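Local atomic coordinates of calcium uptake protein 2, mitochondrial (Homo sapiens, PDB entry 6LB7), a protein that binds calcium at an EF-hand site and probably regulates calcium entry into mitochondria with the calcium uniporter. Residues Y84-F89 / R119-L124; E205-W210 / D240-F245; V269-F274 / T293-F298. All blocks are in the same frame, centred on the assembly; numbering follows the deposited sequence.

The three contacts follow one another along the chain, none nested in or crossing another. Contact 1 joins helix 84-94 to helix 118-129 and closes a loop that runs through helix 99-108 and the calcium-binding loop. After helix 157-163 and the long helix 173-196, contact 2 ties helix 204-211 to helix 239-249, closing a loop that contains helix 220-230. Contact 3 then closes the short connection between the consecutive helices 271-282 and 288-298. Contact 1 lies across the chain's centre from the other two; contacts 1 and 2 have centres about 31 Å apart. Contacts 2 and 3 touch, with A208 CB 3.7 Å from I297 CD1: helix 288-298, one side of contact 3, also packs on helices 204-211 and 239-249.

Contact 1. Residues Y84-F89 / R119-L124; sequences YTEYLF and REFFKL. With CA (calcium ion), chain F.
T85 and L124 mark the nearest backbone approach, CA to CA 6.5 Å, where helices 84-89 and 119-124 run almost perpendicular, at 88°, with axes 10.4 Å apart. T85 turns its methyl, not its hydroxyl, to the partner: CG2 lies anti to the backbone N and presses on L124 CB at 3.5 Å. One turn on, F89 receives two neighbours. The rim of F121 points at one face of its ring in a T-shaped stack (centroids 5.7 Å apart, planes at 89°), and L124 CD1 touches F89 CD2 at 3.8 Å. The other side of the F121 rim, at CE2, faces the carboxylate oxygen E86 OE2, near the ring plane; that oxygen also hydrogen-bonds T156. Helix 118-129 is the exit helix of an EF-hand. E120, just before F121 but turned away from helix 84-89, closes the calcium site as a bidentate ligand, OE1 and OE2 each 2.4 Å from the calcium ion, alongside the side chains of D109, D111 and N113, the carbonyl O of M115 and a water. F121, the residue after this ligand, and L124, three residues later, face helix 84-89. Aromatic packing from another protein chain reaches T85 and L124.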
loop_
_atom_site.group_PDB
_atom_site.type_symbol
_atom_site.label_atom_id
_atom_site.label_comp_id
_atom_site.label_asym_id
_atom_site.label_seq_id
_atom_site.Cartn_x
_atom_site.Cartn_y
_atom_site.Cartn_z
ATOM N N TYR B 84 8.706 10.265 -23.605
ATOM C CA TYR B 84 7.762 9.261 -23.109
ATOM C C TYR B 84 8.068 8.878 -21.664
ATOM O O TYR B 84 7.161 8.765 -20.830
ATOM C CB TYR B 84 7.788 8.015 -24.008
ATOM C CG TYR B 84 6.865 6.931 -23.515
ATOM C CD1 TYR B 84 5.503 7.168 -23.405
ATOM C CD2 TYR B 84 7.346 5.682 -23.139
ATOM C CE1 TYR B 84 4.636 6.201 -22.948
ATOM C CE2 TYR B 84 6.473 4.693 -22.675
ATOM C CZ TYR B 84 5.117 4.967 -22.587
ATOM O OH TYR B 84 4.211 4.026 -22.132
ATOM N N THR B 85 9.348 8.660 -21.360
ATOM C CA THR B 85 9.797 8.383 -19.996
ATOM C C THR B 85 9.327 9.463 -19.029
ATOM O O THR B 85 8.784 9.180 -17.949
ATOM C CB THR B 85 11.330 8.301 -19.975
ATOM O OG1 THR B 85 11.769 7.155 -20.724
ATOM C CG2 THR B 85 11.852 8.223 -18.553
ATOM N N GLU B 86 9.533 10.718 -19.411
ATOM C CA GLU B 86 9.187 11.827 -18.533
ATOM C C GLU B 86 7.670 11.977 -18.391
ATOM O O GLU B 86 7.175 12.293 -17.304
ATOM C CB GLU B 86 9.838 13.095 -19.077
ATOM C CG GLU B 86 11.359 12.972 -19.114
ATOM C CD GLU B 86 12.027 14.160 -19.785
ATOM O OE1 GLU B 86 11.363 14.832 -20.609
ATOM O OE2 GLU B 86 13.220 14.414 -19.493
ATOM N N TYR B 87 6.926 11.721 -19.467
ATOM C CA TYR B 87 5.460 11.697 -19.410
ATOM C C TYR B 87 4.956 10.699 -18.361
ATOM O O TYR B 87 4.121 11.037 -17.516
ATOM C CB TYR B 87 4.922 11.385 -20.822
ATOM C CG TYR B 87 3.487 10.913 -20.925
ATOM C CD1 TYR B 87 3.192 9.577 -21.189
ATOM C CD2 TYR B 87 2.420 11.806 -20.782
ATOM C CE1 TYR B 87 1.858 9.142 -21.299
ATOM C CE2 TYR B 87 1.090 11.376 -20.872
ATOM C CZ TYR B 87 0.821 10.053 -21.133
ATOM O OH TYR B 87 -0.481 9.633 -21.241
ATOM N N LEU B 88 5.486 9.472 -18.367
ATOM C CA LEU B 88 5.074 8.488 -17.363
ATOM C C LEU B 88 5.451 8.929 -15.952
ATOM O O LEU B 88 4.689 8.719 -15.003
ATOM C CB LEU B 88 5.701 7.126 -17.663
ATOM C CG LEU B 88 5.351 6.418 -18.975
ATOM C CD1 LEU B 88 5.952 5.016 -18.932
ATOM C CD2 LEU B 88 3.827 6.378 -19.172
ATOM N N PHE B 89 6.631 9.527 -15.793
ATOM C CA PHE B 89 7.042 10.010 -14.481
ATOM C C PHE B 89 6.093 11.083 -13.955
ATOM O O PHE B 89 5.660 11.036 -12.795
ATOM C CB PHE B 89 8.474 10.542 -14.551
ATOM C CG PHE B 89 8.935 11.153 -13.271
ATOM C CD1 PHE B 89 9.107 12.520 -13.167
ATOM C CD2 PHE B 89 9.148 10.359 -12.156
ATOM C CE1 PHE B 89 9.520 13.078 -11.969
ATOM C CE2 PHE B 89 9.546 10.911 -10.965
ATOM C CZ PHE B 89 9.732 12.270 -10.874
ATOM N N ARG B 119 22.458 11.685 -13.973
ATOM C CA ARG B 119 22.727 10.260 -14.172
ATOM C C ARG B 119 21.708 9.394 -13.445
ATOM O O ARG B 119 21.315 8.331 -13.942
ATOM C CB ARG B 119 24.143 9.926 -13.688
ATOM C CG ARG B 119 24.330 8.484 -13.226
ATOM C CD ARG B 119 25.714 8.246 -12.577
ATOM N NE ARG B 119 25.974 9.182 -11.486
ATOM C CZ ARG B 119 26.706 10.285 -11.609
ATOM N NH1 ARG B 119 27.254 10.589 -12.773
ATOM N NH2 ARG B 119 26.885 11.089 -10.573
ATOM N N GLU B 120 21.267 9.831 -12.265
ATOM C CA GLU B 120 20.246 9.088 -11.537
ATOM C C GLU B 120 18.872 9.232 -12.191
ATOM O O GLU B 120 18.089 8.279 -12.214
ATOM C CB GLU B 120 20.197 9.570 -10.094
ATOM C CG GLU B 120 21.465 9.188 -9.314
ATOM C CD GLU B 120 21.495 9.825 -7.945
ATOM O OE1 GLU B 120 21.148 11.024 -7.845
ATOM O OE2 GLU B 120 21.869 9.130 -6.979
ATOM N N PHE B 121 18.552 10.420 -12.704
ATOM C CA PHE B 121 17.277 10.597 -13.396
ATOM C C PHE B 121 17.237 9.755 -14.657
ATOM O O PHE B 121 16.174 9.271 -15.055
ATOM C CB PHE B 121 17.073 12.074 -13.724
ATOM C CG PHE B 121 15.669 12.438 -14.105
ATOM C CD1 PHE B 121 14.648 12.394 -13.167
ATOM C CD2 PHE B 121 15.375 12.855 -15.401
ATOM C CE1 PHE B 121 13.348 12.756 -13.510
ATOM C CE2 PHE B 121 14.075 13.214 -15.758
ATOM C CZ PHE B 121 13.064 13.169 -14.809
ATOM N N PHE B 122 18.400 9.543 -15.278
ATOM C CA PHE B 122 18.490 8.770 -16.505
ATOM C C PHE B 122 18.125 7.308 -16.294
ATOM O O PHE B 122 17.846 6.601 -17.264
ATOM C CB PHE B 122 19.911 8.896 -17.082
ATOM C CG PHE B 122 20.050 8.318 -18.456
ATOM C CD1 PHE B 122 19.549 8.998 -19.557
ATOM C CD2 PHE B 122 20.665 7.095 -18.651
ATOM C CE1 PHE B 122 19.663 8.474 -20.834
ATOM C CE2 PHE B 122 20.787 6.558 -19.926
ATOM C CZ PHE B 122 20.284 7.250 -21.021
ATOM N N LYS B 123 18.115 6.839 -15.052
ATOM C CA LYS B 123 17.679 5.477 -14.785
ATOM C C LYS B 123 16.256 5.226 -15.281
ATOM O O LYS B 123 15.941 4.110 -15.712
ATOM C CB LYS B 123 17.775 5.191 -13.286
ATOM C CG LYS B 123 17.405 3.760 -12.895
ATOM C CD LYS B 123 17.395 3.584 -11.377
ATOM C CE LYS B 123 16.238 4.353 -10.733
ATOM N NZ LYS B 123 16.439 4.613 -9.266
ATOM N N LEU B 124 15.380 6.237 -15.219
ATOM C CA LEU B 124 14.012 6.037 -15.705
ATOM C C LEU B 124 14.010 5.702 -17.195
ATOM O O LEU B 124 13.300 4.787 -17.636
ATOM C CB LEU B 124 13.159 7.280 -15.423
ATOM C CG LEU B 124 13.084 7.727 -13.948
ATOM C CD1 LEU B 124 12.264 8.999 -13.775
ATOM C CD2 LEU B 124 12.549 6.619 -13.042
HETATM CA CA CA F . 22.192 11.163 -5.733
HETATM O O HOH W 1 24.359 11.737 -7.081
#

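Contact 2. Residues E205-W210 / D240-F245; sequences EDFAEW and DEFKSF
The indole of W210 has F242 over one face: the edge of the phenyl ring points into it, CE2 3.5 Å above the plane and over its centre, in a T-shaped pair with planes at 80°. A second T-shaped pair, F207 on F245, stands beside it, but here the ring from helix 205-210 supplies the edge: F207 CZ sits 3.7 Å above the middle of the F245 face, the planes 89° apart. Together the four rings form an aromatic cluster in the C-terminal half of the chain, which also holds helices 288-298 and 308-320; it joins helices 204-211 and 239-249, whose segments run at 30° with axes 12.6 Å apart, a gap wide enough for the rings to fill. On each helix the two rings are three residues apart, and in all four CG is anti to the backbone N, which carries the rings into the space between the helices. The pairs are laced together at their rims. F207 CD1 meets F242 CD2 at 3.8 Å, each near the other's ring plane, while the six-membered ring of W210 and F245 meet rim to rim. Helix 288-298 adds I290, which touches both F207 and F245. The indole NE1 hydrogen-bonds to E191 of helix 173-196. On the far corner of the same indole, W210 CZ3 lies 3.7 Å from F245 CE2.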
loop_
_atom_site.group_PDB
_atom_site.type_symbol
_atom_site.label_atom_id
_atom_site.label_comp_id
_atom_site.label_asym_id
_atom_site.label_seq_id
_atom_site.Cartn_x
_atom_site.Cartn_y
_atom_site.Cartn_z
ATOM N N GLU B 205 -22.921 22.089 -10.648
ATOM C CA GLU B 205 -22.951 21.165 -11.778
ATOM C C GLU B 205 -21.691 21.235 -12.635
ATOM O O GLU B 205 -21.413 20.272 -13.352
ATOM C CB GLU B 205 -24.205 21.388 -12.642
ATOM C CG GLU B 205 -24.234 22.628 -13.498
ATOM C CD GLU B 205 -25.427 22.629 -14.452
ATOM O OE1 GLU B 205 -26.413 21.914 -14.175
ATOM O OE2 GLU B 205 -25.383 23.337 -15.478
ATOM N N ASP B 206 -20.930 22.345 -12.597
ATOM C CA ASP B 206 -19.606 22.344 -13.238
ATOM C C ASP B 206 -18.659 21.381 -12.526
ATOM O O ASP B 206 -17.865 20.690 -13.166
ATOM C CB ASP B 206 -18.963 23.744 -13.234
ATOM C CG ASP B 206 -19.822 24.830 -13.882
ATOM O OD1 ASP B 206 -20.590 24.545 -14.800
ATOM O OD2 ASP B 206 -19.689 26.015 -13.479
ATOM N N PHE B 207 -18.695 21.359 -11.194
ATOM C CA PHE B 207 -17.898 20.390 -10.450
ATOM C C PHE B 207 -18.357 18.962 -10.751
ATOM O O PHE B 207 -17.537 18.045 -10.890
ATOM C CB PHE B 207 -17.991 20.707 -8.955
ATOM C CG PHE B 207 -17.334 19.682 -8.075
ATOM C CD1 PHE B 207 -15.957 19.639 -7.961
ATOM C CD2 PHE B 207 -18.098 18.752 -7.374
ATOM C CE1 PHE B 207 -15.339 18.679 -7.160
ATOM C CE2 PHE B 207 -17.486 17.782 -6.587
ATOM C CZ PHE B 207 -16.105 17.754 -6.475
ATOM N N ALA B 208 -19.661 18.761 -10.899
ATOM C CA ALA B 208 -20.144 17.438 -11.279
ATOM C C ALA B 208 -19.622 17.039 -12.654
ATOM O O ALA B 208 -19.234 15.887 -12.863
ATOM C CB ALA B 208 -21.672 17.407 -11.254
ATOM N N GLU B 209 -19.602 17.981 -13.606
ATOM C CA GLU B 209 -19.061 17.678 -14.933
ATOM C C GLU B 209 -17.598 17.287 -14.863
ATOM O O GLU B 209 -17.170 16.350 -15.550
ATOM C CB GLU B 209 -19.202 18.872 -15.870
ATOM C CG GLU B 209 -20.590 19.221 -16.304
ATOM C CD GLU B 209 -20.600 20.566 -16.999
ATOM O OE1 GLU B 209 -21.648 21.235 -17.004
ATOM O OE2 GLU B 209 -19.531 20.973 -17.512
ATOM N N TRP B 210 -16.799 18.019 -14.075
ATOM C CA TRP B 210 -15.419 17.592 -13.856
ATOM C C TRP B 210 -15.373 16.180 -13.271
ATOM O O TRP B 210 -14.628 15.313 -13.743
ATOM C CB TRP B 210 -14.709 18.584 -12.924
ATOM C CG TRP B 210 -13.369 18.089 -12.473
ATOM C CD1 TRP B 210 -12.170 18.205 -13.149
ATOM C CD2 TRP B 210 -13.068 17.419 -11.239
ATOM N NE1 TRP B 210 -11.163 17.642 -12.413
ATOM C CE2 TRP B 210 -11.688 17.155 -11.237
ATOM C CE3 TRP B 210 -13.839 17.006 -10.144
ATOM C CZ2 TRP B 210 -11.053 16.483 -10.182
ATOM C CZ3 TRP B 210 -13.205 16.334 -9.090
ATOM C CH2 TRP B 210 -11.824 16.083 -9.121
ATOM N N ASP B 240 -10.084 27.133 -3.969
ATOM C CA ASP B 240 -9.514 26.483 -2.791
ATOM C C ASP B 240 -10.332 25.266 -2.379
ATOM O O ASP B 240 -9.768 24.238 -1.998
ATOM C CB ASP B 240 -9.411 27.468 -1.617
ATOM C CG ASP B 240 -8.206 28.395 -1.739
ATOM O OD1 ASP B 240 -7.269 28.037 -2.479
ATOM O OD2 ASP B 240 -8.200 29.477 -1.104
ATOM N N GLU B 241 -11.662 25.370 -2.421
ATOM C CA GLU B 241 -12.489 24.213 -2.106
ATOM C C GLU B 241 -12.282 23.107 -3.133
ATOM O O GLU B 241 -12.270 21.919 -2.786
ATOM C CB GLU B 241 -13.966 24.622 -2.024
ATOM C CG GLU B 241 -14.251 25.581 -0.863
ATOM C CD GLU B 241 -15.649 26.214 -0.899
ATOM O OE1 GLU B 241 -16.283 26.271 -1.984
ATOM O OE2 GLU B 241 -16.106 26.673 0.167
ATOM N N PHE B 242 -12.119 23.474 -4.406
ATOM C CA PHE B 242 -11.849 22.472 -5.424
ATOM C C PHE B 242 -10.508 21.804 -5.172
ATOM O O PHE B 242 -10.396 20.574 -5.254
ATOM C CB PHE B 242 -11.893 23.118 -6.813
ATOM C CG PHE B 242 -11.579 22.176 -7.931
ATOM C CD1 PHE B 242 -10.403 22.310 -8.645
ATOM C CD2 PHE B 242 -12.476 21.165 -8.284
ATOM C CE1 PHE B 242 -10.113 21.467 -9.689
ATOM C CE2 PHE B 242 -12.192 20.302 -9.336
ATOM C CZ PHE B 242 -11.015 20.445 -10.040
ATOM N N LYS B 243 -9.478 22.597 -4.853
ATOM C CA LYS B 243 -8.157 22.029 -4.586
ATOM C C LYS B 243 -8.205 21.031 -3.434
ATOM O O LYS B 243 -7.540 19.989 -3.484
ATOM C CB LYS B 243 -7.136 23.138 -4.274
ATOM C CG LYS B 243 -6.720 23.968 -5.471
ATOM C CD LYS B 243 -5.785 25.134 -5.070
ATOM C CE LYS B 243 -5.278 25.834 -6.308
ATOM N NZ LYS B 243 -4.340 26.952 -6.037
ATOM N N SER B 244 -8.989 21.325 -2.394
ATOM C CA SER B 244 -9.084 20.408 -1.255
ATOM C C SER B 244 -9.674 19.071 -1.673
ATOM O O SER B 244 -9.212 18.021 -1.219
ATOM C CB SER B 244 -9.935 21.002 -0.131
ATOM O OG SER B 244 -9.350 22.209 0.299
ATOM N N PHE B 245 -10.713 19.091 -2.515
ATOM C CA PHE B 245 -11.250 17.833 -3.011
ATOM C C PHE B 245 -10.221 17.083 -3.829
ATOM O O PHE B 245 -10.104 15.857 -3.708
ATOM C CB PHE B 245 -12.503 18.035 -3.854
ATOM C CG PHE B 245 -13.184 16.743 -4.194
ATOM C CD1 PHE B 245 -14.080 16.169 -3.297
ATOM C CD2 PHE B 245 -12.893 16.074 -5.388
ATOM C CE1 PHE B 245 -14.702 14.967 -3.593
ATOM C CE2 PHE B 245 -13.504 14.862 -5.698
ATOM C CZ PHE B 245 -14.416 14.304 -4.784
#

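Contact 3. Residues V269-F274 / T293-F298; sequences VRLAEF and TVFKIF
F295 lays its ring against L271 and F274 at the first turn of helix 271-282. Helices 288-298 and 308-320 flank a loop in the manner of an EF-hand, and helix 271-282 precedes them, so the contact sets the entry helix of that unit against its neighbour. The tip of F295 lies against backbone as much as side chain: CZ is 3.6 Å from L271 CA, and CE1 comes within 3.8 Å of V269 O, which lies near the ring plane. L271 covers one face with CB and touches the rim with CD2, 3.9 Å from F295 CE2. F274, one turn further along, meets F295 in a T-shaped pair, centroids 5.7 Å apart and planes at 78°, with the edge of F295 turned to the face of F274. Its own CB packs near the plane of F295, at the rim. With only a methyl at F295, as in an alanine, L271 is likely to face a gap and F274 to lose this ring edge. V294, the residue before, reaches the far end of the F274 ring: with CG1 anti to the backbone N, the methyl lies 4.2 Å from F274 CZ. F255 adds a further edge-to-face ring to F274. At the helix start R270 holds the N-cap position, and its backbone N donates a bent bond to E273 OE2 over 2.9 Å, resembling one half of a capping box, on the anti side of the carboxylate and 21° out of its plane.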
loop_
_atom_site.group_PDB
_atom_site.type_symbol
_atom_site.label_atom_id
_atom_site.label_comp_id
_atom_site.label_asym_id
_atom_site.label_seq_id
_atom_site.Cartn_x
_atom_site.Cartn_y
_atom_site.Cartn_z
ATOM N N VAL B 269 -23.355 4.737 5.303
ATOM C CA VAL B 269 -22.446 5.870 5.184
ATOM C C VAL B 269 -23.312 7.105 4.963
ATOM O O VAL B 269 -23.626 7.490 3.834
ATOM C CB VAL B 269 -21.428 5.667 4.069
ATOM C CG1 VAL B 269 -20.468 6.846 4.031
ATOM C CG2 VAL B 269 -20.689 4.390 4.310
ATOM N N ARG B 270 -23.717 7.728 6.058
ATOM C CA ARG B 270 -24.350 9.023 5.962
ATOM C C ARG B 270 -23.283 10.095 6.065
ATOM O O ARG B 270 -22.080 9.823 6.130
ATOM C CB ARG B 270 -25.408 9.215 7.048
ATOM C CG ARG B 270 -26.653 8.417 6.827
ATOM C CD ARG B 270 -27.660 8.701 7.919
ATOM N NE ARG B 270 -28.292 7.455 8.325
ATOM C CZ ARG B 270 -29.251 6.848 7.639
ATOM N NH1 ARG B 270 -29.720 7.371 6.512
ATOM N NH2 ARG B 270 -29.748 5.704 8.090
ATOM N N LEU B 271 -23.737 11.333 6.132
ATOM C CA LEU B 271 -22.786 12.418 6.008
ATOM C C LEU B 271 -21.775 12.393 7.150
ATOM O O LEU B 271 -20.574 12.585 6.922
ATOM C CB LEU B 271 -23.559 13.730 5.920
ATOM C CG LEU B 271 -22.922 15.036 5.724
ATOM C CD1 LEU B 271 -22.266 15.369 6.890
ATOM C CD2 LEU B 271 -21.959 15.083 4.597
ATOM N N ALA B 272 -22.204 12.065 8.383
ATOM C CA ALA B 272 -21.261 11.979 9.496
ATOM C C ALA B 272 -20.220 10.877 9.285
ATOM O O ALA B 272 -19.053 11.038 9.668
ATOM C CB ALA B 272 -22.003 11.749 10.817
ATOM N N GLU B 273 -20.621 9.737 8.720
ATOM C CA GLU B 273 -19.641 8.691 8.432
ATOM C C GLU B 273 -18.668 9.151 7.355
ATOM O O GLU B 273 -17.450 8.958 7.472
ATOM C CB GLU B 273 -20.335 7.402 7.988
ATOM C CG GLU B 273 -20.983 6.615 9.120
ATOM C CD GLU B 273 -22.219 7.299 9.648
ATOM O OE1 GLU B 273 -22.451 7.219 10.872
ATOM O OE2 GLU B 273 -22.945 7.925 8.839
ATOM N N PHE B 274 -19.197 9.757 6.298
ATOM C CA PHE B 274 -18.355 10.244 5.214
ATOM C C PHE B 274 -17.328 11.225 5.745
ATOM O O PHE B 274 -16.126 11.087 5.487
ATOM C CB PHE B 274 -19.243 10.881 4.143
ATOM C CG PHE B 274 -18.533 11.184 2.848
ATOM C CD1 PHE B 274 -18.476 10.245 1.834
ATOM C CD2 PHE B 274 -17.943 12.409 2.644
ATOM C CE1 PHE B 274 -17.830 10.533 0.633
ATOM C CE2 PHE B 274 -17.299 12.707 1.445
ATOM C CZ PHE B 274 -17.248 11.778 0.446
ATOM N N THR B 293 -22.906 18.185 -2.969
ATOM C CA THR B 293 -22.902 17.721 -4.354
ATOM C C THR B 293 -22.650 16.222 -4.439
ATOM O O THR B 293 -23.314 15.512 -5.209
ATOM C CB THR B 293 -21.846 18.487 -5.162
ATOM O OG1 THR B 293 -22.173 19.878 -5.161
ATOM C CG2 THR B 293 -21.820 17.988 -6.599
ATOM N N VAL B 294 -21.675 15.726 -3.677
ATOM C CA VAL B 294 -21.379 14.293 -3.697
ATOM C C VAL B 294 -22.611 13.486 -3.302
ATOM O O VAL B 294 -22.959 12.493 -3.953
ATOM C CB VAL B 294 -20.188 13.973 -2.781
ATOM C CG1 VAL B 294 -20.132 12.472 -2.502
ATOM C CG2 VAL B 294 -18.897 14.451 -3.418
ATOM N N PHE B 295 -23.304 13.910 -2.239
ATOM C CA PHE B 295 -24.464 13.153 -1.778
ATOM C C PHE B 295 -25.646 13.283 -2.735
ATOM O O PHE B 295 -26.358 12.306 -2.969
ATOM C CB PHE B 295 -24.848 13.571 -0.358
ATOM C CG PHE B 295 -24.165 12.756 0.704
ATOM C CD1 PHE B 295 -24.840 11.735 1.350
ATOM C CD2 PHE B 295 -22.830 12.986 1.016
ATOM C CE1 PHE B 295 -24.202 10.966 2.313
ATOM C CE2 PHE B 295 -22.179 12.221 1.981
ATOM C CZ PHE B 295 -22.862 11.211 2.625
ATOM N N LYS B 296 -25.871 14.463 -3.322
ATOM C CA LYS B 296 -26.960 14.554 -4.296
ATOM C C LYS B 296 -26.713 13.635 -5.486
ATOM O O LYS B 296 -27.657 13.048 -6.032
ATOM C CB LYS B 296 -27.158 15.994 -4.775
ATOM C CG LYS B 296 -27.598 16.979 -3.695
ATOM C CD LYS B 296 -29.087 16.924 -3.435
ATOM C CE LYS B 296 -29.540 18.132 -2.615
ATOM N NZ LYS B 296 -29.229 19.414 -3.320
ATOM N N ILE B 297 -25.458 13.496 -5.915
ATOM C CA ILE B 297 -25.175 12.661 -7.089
ATOM C C ILE B 297 -25.225 11.173 -6.745
ATOM O O ILE B 297 -25.727 10.358 -7.532
ATOM C CB ILE B 297 -23.808 13.022 -7.703
ATOM C CG1 ILE B 297 -23.762 14.484 -8.184
ATOM C CG2 ILE B 297 -23.472 12.070 -8.856
ATOM C CD1 ILE B 297 -22.341 14.919 -8.604
ATOM N N PHE B 298 -24.661 10.783 -5.599
ATOM C CA PHE B 298 -24.447 9.374 -5.298
ATOM C C PHE B 298 -25.318 8.857 -4.148
ATOM O O PHE B 298 -25.085 7.749 -3.668
ATOM C CB PHE B 298 -22.963 9.120 -5.002
ATOM C CG PHE B 298 -22.042 9.420 -6.172
ATOM C CD1 PHE B 298 -21.361 10.632 -6.242
ATOM C CD2 PHE B 298 -21.852 8.488 -7.186
ATOM C CE1 PHE B 298 -20.513 10.921 -7.303
ATOM C CE2 PHE B 298 -21.001 8.768 -8.258
ATOM C CZ PHE B 298 -20.329 9.983 -8.312
#